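Local coordinates for protein KLLA0E08119p (Kluyveromyces lactis, PDB 3VA7) that probably carboxylates urea with bicarbonate and ATP through a tethered biotin, this piece holding the biotin carboxylase, carboxyltransferase and biotin-carrier domains of a longer two-step urea-degrading enzyme, at residues P475-V489 / A529-T543. Sequence-based numbering, arbitrary orientation.
Sequences PCAFEVLAPGANTSV and ALEITLNGPKLLFHT
Where 475-489 and 529-543, the latter in the carboxyltransferase region (subdomain A and B family), pass together between sheets, a water with four hydrogen bonds joins them: it accepts from N486 N and T533 N and donates to N535 O and T487 OG1. That hydroxyl, 2.7 Å from the water oxygen, donates a hydrogen bond to P483 O, also 2.7 Å from OG1, tying the loop back on itself. OG1 lies anti to the carbonyl carbon (chi1 -54°), which turns it to the loop while CG2 meets L530 CD1. A valine here would probably cost the water one of its four partners and P483 O its hydroxyl donor. G484 packs where a CB would strike the backbone of G536. At the corner, L481 and A482 both face K538 in a classic beta bulge. F478 CB sits 4.0 Å from the centroid of the F541 ring, over its face, a CH-pi contact; the F478 ring reaches on to L539, CE1 3.6 Å from CD1, and to L530. S488 and E531 exchange two backbone bonds; E531 OE2 is hydrogen-bonded to Y589 OH and OE1 forms a salt bridge with R699. Strands 477-480 and 538-541 lie between 626-628 and 576-582 in one antiparallel sheet, whereas 488-490 borders the other, beside 529-533 and then 587-592.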
loop_
_atom_site.group_PDB
_atom_site.type_symbol
_atom_site.label_atom_id
_atom_site.label_comp_id
_atom_site.label_asym_id
_atom_site.label_seq_id
_atom_site.Cartn_x
_atom_site.Cartn_y
_atom_site.Cartn_z
ATOM N N PRO A 475 16.486 -14.314 -13.770
ATOM C CA PRO A 475 15.612 -13.145 -13.681
ATOM C C PRO A 475 16.206 -11.929 -14.362
ATOM O O PRO A 475 17.350 -11.531 -14.048
ATOM C CB PRO A 475 15.519 -12.878 -12.174
ATOM C CG PRO A 475 16.678 -13.558 -11.598
ATOM C CD PRO A 475 16.937 -14.751 -12.444
ATOM N N CYS A 476 15.448 -11.340 -15.284
ATOM C CA CYS A 476 15.875 -10.079 -15.860
ATOM C C CYS A 476 15.592 -8.963 -14.833
ATOM O O CYS A 476 14.567 -8.262 -14.917
ATOM C CB CYS A 476 15.184 -9.834 -17.198
ATOM S SG CYS A 476 15.626 -8.217 -17.920
ATOM N N ALA A 477 16.504 -8.811 -13.868
ATOM C CA ALA A 477 16.191 -8.157 -12.604
ATOM C C ALA A 477 17.412 -7.826 -11.720
ATOM O O ALA A 477 18.508 -8.356 -11.916
ATOM C CB ALA A 477 15.257 -9.073 -11.809
ATOM N N PHE A 478 17.238 -6.993 -10.704
ATOM C CA PHE A 478 18.323 -6.933 -9.725
ATOM C C PHE A 478 17.912 -7.489 -8.363
ATOM O O PHE A 478 16.791 -7.881 -8.188
ATOM C CB PHE A 478 19.010 -5.545 -9.688
ATOM C CG PHE A 478 18.170 -4.437 -9.126
ATOM C CD1 PHE A 478 18.199 -4.147 -7.759
ATOM C CD2 PHE A 478 17.388 -3.658 -9.957
ATOM C CE1 PHE A 478 17.452 -3.102 -7.227
ATOM C CE2 PHE A 478 16.632 -2.601 -9.443
ATOM C CZ PHE A 478 16.675 -2.323 -8.071
ATOM N N GLU A 479 18.812 -7.542 -7.403
ATOM C CA GLU A 479 18.495 -8.151 -6.124
ATOM C C GLU A 479 19.151 -7.338 -5.047
ATOM O O GLU A 479 20.288 -6.936 -5.188
ATOM C CB GLU A 479 18.992 -9.609 -6.079
ATOM C CG GLU A 479 18.817 -10.318 -4.713
ATOM C CD GLU A 479 19.417 -11.740 -4.654
ATOM O OE1 GLU A 479 19.607 -12.260 -3.511
ATOM O OE2 GLU A 479 19.687 -12.316 -5.750
ATOM N N VAL A 480 18.445 -7.126 -3.952
ATOM C CA VAL A 480 18.933 -6.247 -2.930
ATOM C C VAL A 480 19.790 -6.995 -1.898
ATOM O O VAL A 480 19.263 -7.635 -0.964
ATOM C CB VAL A 480 17.758 -5.540 -2.239
ATOM C CG1 VAL A 480 18.268 -4.628 -1.138
ATOM C CG2 VAL A 480 16.930 -4.769 -3.256
ATOM N N LEU A 481 21.104 -6.909 -2.047
ATOM C CA LEU A 481 22.004 -7.505 -1.056
ATOM C C LEU A 481 21.989 -6.752 0.254
ATOM O O LEU A 481 22.298 -7.340 1.286
ATOM C CB LEU A 481 23.447 -7.536 -1.559
ATOM C CG LEU A 481 24.008 -8.670 -2.426
ATOM C CD1 LEU A 481 22.947 -9.625 -2.951
ATOM C CD2 LEU A 481 24.823 -8.023 -3.555
ATOM N N ALA A 482 21.689 -5.445 0.201
ATOM C CA ALA A 482 21.532 -4.579 1.390
ATOM C C ALA A 482 20.629 -3.387 0.982
ATOM O O ALA A 482 20.720 -2.932 -0.161
ATOM C CB ALA A 482 22.852 -4.098 1.853
ATOM N N PRO A 483 19.753 -2.887 1.896
ATOM C CA PRO A 483 18.685 -1.952 1.440
ATOM C C PRO A 483 19.063 -0.461 1.330
ATOM O O PRO A 483 18.513 0.236 0.504
ATOM C CB PRO A 483 17.581 -2.128 2.507
ATOM C CG PRO A 483 18.335 -2.481 3.792
ATOM C CD PRO A 483 19.616 -3.234 3.330
ATOM N N GLY A 484 19.989 0.009 2.158
ATOM C CA GLY A 484 20.207 1.441 2.334
ATOM C C GLY A 484 19.179 1.925 3.317
ATOM O O GLY A 484 18.197 1.227 3.553
ATOM N N ALA A 485 19.393 3.100 3.902
ATOM C CA ALA A 485 18.510 3.629 4.931
ATOM C C ALA A 485 17.042 3.892 4.510
ATOM O O ALA A 485 16.139 3.847 5.368
ATOM C CB ALA A 485 19.103 4.892 5.478
ATOM N N ASN A 486 16.806 4.228 3.233
ATOM C CA ASN A 486 15.484 4.584 2.765
ATOM C C ASN A 486 15.397 4.653 1.259
ATOM O O ASN A 486 15.256 5.735 0.665
ATOM C CB ASN A 486 15.031 5.921 3.362
ATOM C CG ASN A 486 13.599 5.862 3.885
ATOM O OD1 ASN A 486 12.671 6.384 3.269
ATOM N ND2 ASN A 486 13.418 5.185 5.015
ATOM N N THR A 487 15.431 3.489 0.639
ATOM C CA THR A 487 15.530 3.403 -0.797
ATOM C C THR A 487 14.155 3.082 -1.394
ATOM O O THR A 487 13.590 2.046 -1.052
ATOM C CB THR A 487 16.590 2.325 -1.138
ATOM O OG1 THR A 487 17.795 2.670 -0.439
ATOM C CG2 THR A 487 16.902 2.222 -2.629
ATOM N N SER A 488 13.633 3.951 -2.275
ATOM C CA SER A 488 12.292 3.809 -2.861
ATOM C C SER A 488 12.248 3.990 -4.369
ATOM O O SER A 488 12.891 4.909 -4.911
ATOM C CB SER A 488 11.318 4.819 -2.259
ATOM O OG SER A 488 11.787 6.149 -2.327
ATOM N N VAL A 489 11.473 3.138 -5.044
ATOM C CA VAL A 489 11.126 3.380 -6.412
ATOM C C VAL A 489 10.322 4.646 -6.488
ATOM O O VAL A 489 9.367 4.776 -5.748
ATOM C CB VAL A 489 10.201 2.324 -6.928
ATOM C CG1 VAL A 489 9.800 2.641 -8.408
ATOM C CG2 VAL A 489 10.835 0.973 -6.756
ATOM N N ALA A 529 12.988 5.052 -11.097
ATOM C CA ALA A 529 14.375 5.063 -10.680
ATOM C C ALA A 529 14.388 4.907 -9.166
ATOM O O ALA A 529 13.325 4.950 -8.563
ATOM C CB ALA A 529 14.998 6.411 -11.085
ATOM N N LEU A 530 15.555 4.747 -8.539
ATOM C CA LEU A 530 15.578 4.698 -7.066
ATOM C C LEU A 530 16.037 5.999 -6.436
ATOM O O LEU A 530 17.031 6.593 -6.842
ATOM C CB LEU A 530 16.448 3.555 -6.532
ATOM C CG LEU A 530 16.152 2.106 -6.999
ATOM C CD1 LEU A 530 17.244 1.150 -6.514
ATOM C CD2 LEU A 530 14.726 1.645 -6.583
ATOM N N GLU A 531 15.293 6.456 -5.445
ATOM C CA GLU A 531 15.737 7.537 -4.607
ATOM C C GLU A 531 16.461 6.906 -3.450
ATOM O O GLU A 531 15.863 6.086 -2.698
ATOM C CB GLU A 531 14.547 8.327 -4.063
ATOM C CG GLU A 531 14.926 9.334 -3.014
ATOM C CD GLU A 531 13.829 10.343 -2.806
ATOM O OE1 GLU A 531 13.143 10.273 -1.758
ATOM O OE2 GLU A 531 13.633 11.214 -3.686
ATOM N N ILE A 532 17.743 7.277 -3.328
ATOM C CA ILE A 532 18.561 6.923 -2.172
ATOM C C ILE A 532 18.617 8.073 -1.196
ATOM O O ILE A 532 18.950 9.175 -1.569
ATOM C CB ILE A 532 19.988 6.530 -2.604
ATOM C CG1 ILE A 532 19.973 5.078 -3.061
ATOM C CG2 ILE A 532 21.025 6.639 -1.463
ATOM C CD1 ILE A 532 20.244 4.870 -4.490
ATOM N N THR A 533 18.347 7.790 0.062
ATOM C CA THR A 533 18.411 8.788 1.093
ATOM C C THR A 533 19.459 8.424 2.154
ATOM O O THR A 533 19.329 7.379 2.788
ATOM C CB THR A 533 17.045 8.873 1.858
ATOM O OG1 THR A 533 15.929 8.834 0.941
ATOM C CG2 THR A 533 17.006 10.097 2.839
ATOM N N LEU A 534 20.415 9.326 2.407
ATOM C CA LEU A 534 21.478 9.194 3.452
ATOM C C LEU A 534 22.555 8.095 3.238
ATOM O O LEU A 534 23.717 8.395 3.352
ATOM C CB LEU A 534 20.925 9.187 4.854
ATOM C CG LEU A 534 20.356 10.548 5.307
ATOM C CD1 LEU A 534 19.707 10.397 6.714
ATOM C CD2 LEU A 534 21.370 11.693 5.296
ATOM N N ASN A 535 22.182 6.865 2.898
ATOM C CA ASN A 535 23.129 5.884 2.360
ATOM C C ASN A 535 22.413 4.821 1.547
ATOM O O ASN A 535 21.261 4.488 1.840
ATOM C CB ASN A 535 23.965 5.217 3.469
ATOM C CG ASN A 535 23.113 4.606 4.537
ATOM O OD1 ASN A 535 22.742 5.276 5.518
ATOM N ND2 ASN A 535 22.814 3.309 4.383
ATOM N N GLY A 536 23.086 4.283 0.541
ATOM C CA GLY A 536 22.388 3.496 -0.461
ATOM C C GLY A 536 22.471 2.010 -0.256
ATOM O O GLY A 536 23.013 1.560 0.725
ATOM N N PRO A 537 21.911 1.239 -1.189
ATOM C CA PRO A 537 21.820 -0.235 -1.162
ATOM C C PRO A 537 23.040 -0.875 -1.780
ATOM O O PRO A 537 23.773 -0.187 -2.473
ATOM C CB PRO A 537 20.665 -0.494 -2.121
ATOM C CG PRO A 537 20.824 0.595 -3.158
ATOM C CD PRO A 537 21.167 1.808 -2.335
ATOM N N LYS A 538 23.269 -2.165 -1.573
ATOM C CA LYS A 538 24.160 -2.858 -2.500
ATOM C C LYS A 538 23.307 -3.816 -3.296
ATOM O O LYS A 538 22.492 -4.523 -2.731
ATOM C CB LYS A 538 25.440 -3.506 -1.873
ATOM C CG LYS A 538 25.427 -3.907 -0.382
ATOM C CD LYS A 538 26.751 -3.593 0.451
ATOM C CE LYS A 538 28.082 -4.173 -0.144
ATOM N NZ LYS A 538 28.056 -5.622 -0.587
ATOM N N LEU A 539 23.472 -3.799 -4.611
ATOM C CA LEU A 539 22.601 -4.548 -5.477
ATOM C C LEU A 539 23.365 -5.557 -6.323
ATOM O O LEU A 539 24.425 -5.250 -6.828
ATOM C CB LEU A 539 21.859 -3.593 -6.415
ATOM C CG LEU A 539 21.218 -2.316 -5.863
ATOM C CD1 LEU A 539 20.685 -1.511 -7.063
ATOM C CD2 LEU A 539 20.114 -2.641 -4.835
ATOM N N LEU A 540 22.809 -6.750 -6.491
ATOM C CA LEU A 540 23.364 -7.735 -7.387
ATOM C C LEU A 540 22.550 -7.735 -8.673
ATOM O O LEU A 540 21.338 -7.819 -8.656
ATOM C CB LEU A 540 23.358 -9.122 -6.733
ATOM C CG LEU A 540 23.653 -10.428 -7.512
ATOM C CD1 LEU A 540 24.827 -10.271 -8.473
ATOM C CD2 LEU A 540 23.931 -11.582 -6.527
ATOM N N PHE A 541 23.226 -7.626 -9.797
ATOM C CA PHE A 541 22.520 -7.575 -11.045
ATOM C C PHE A 541 22.536 -8.946 -11.699
ATOM O O PHE A 541 23.602 -9.582 -11.780
ATOM C CB PHE A 541 23.147 -6.525 -11.947
ATOM C CG PHE A 541 22.618 -5.154 -11.726
ATOM C CD1 PHE A 541 21.645 -4.626 -12.571
ATOM C CD2 PHE A 541 23.084 -4.381 -10.685
ATOM C CE1 PHE A 541 21.158 -3.351 -12.375
ATOM C CE2 PHE A 541 22.590 -3.100 -10.470
ATOM C CZ PHE A 541 21.632 -2.589 -11.295
ATOM N N HIS A 542 21.371 -9.392 -12.164
ATOM C CA HIS A 542 21.226 -10.752 -12.665
ATOM C C HIS A 542 21.169 -10.770 -14.153
ATOM O O HIS A 542 20.975 -11.818 -14.804
ATOM C CB HIS A 542 19.983 -11.399 -12.077
ATOM C CG HIS A 542 20.220 -11.905 -10.708
ATOM N ND1 HIS A 542 19.643 -11.339 -9.594
ATOM C CD2 HIS A 542 21.051 -12.875 -10.258
ATOM C CE1 HIS A 542 20.065 -11.973 -8.515
ATOM N NE2 HIS A 542 20.922 -12.908 -8.890
ATOM N N THR A 543 21.327 -9.580 -14.682
ATOM C CA THR A 543 21.177 -9.378 -16.087
ATOM C C THR A 543 22.023 -8.140 -16.441
ATOM O O THR A 543 22.653 -7.551 -15.561
ATOM C CB THR A 543 19.716 -9.214 -16.388
ATOM O OG1 THR A 543 19.539 -9.135 -17.802
ATOM C CG2 THR A 543 19.207 -7.940 -15.736
HETATM O O HOH W 1 18.659 4.835 0.869
HETATM O O HOH W 2 13.522 7.394 -0.845
#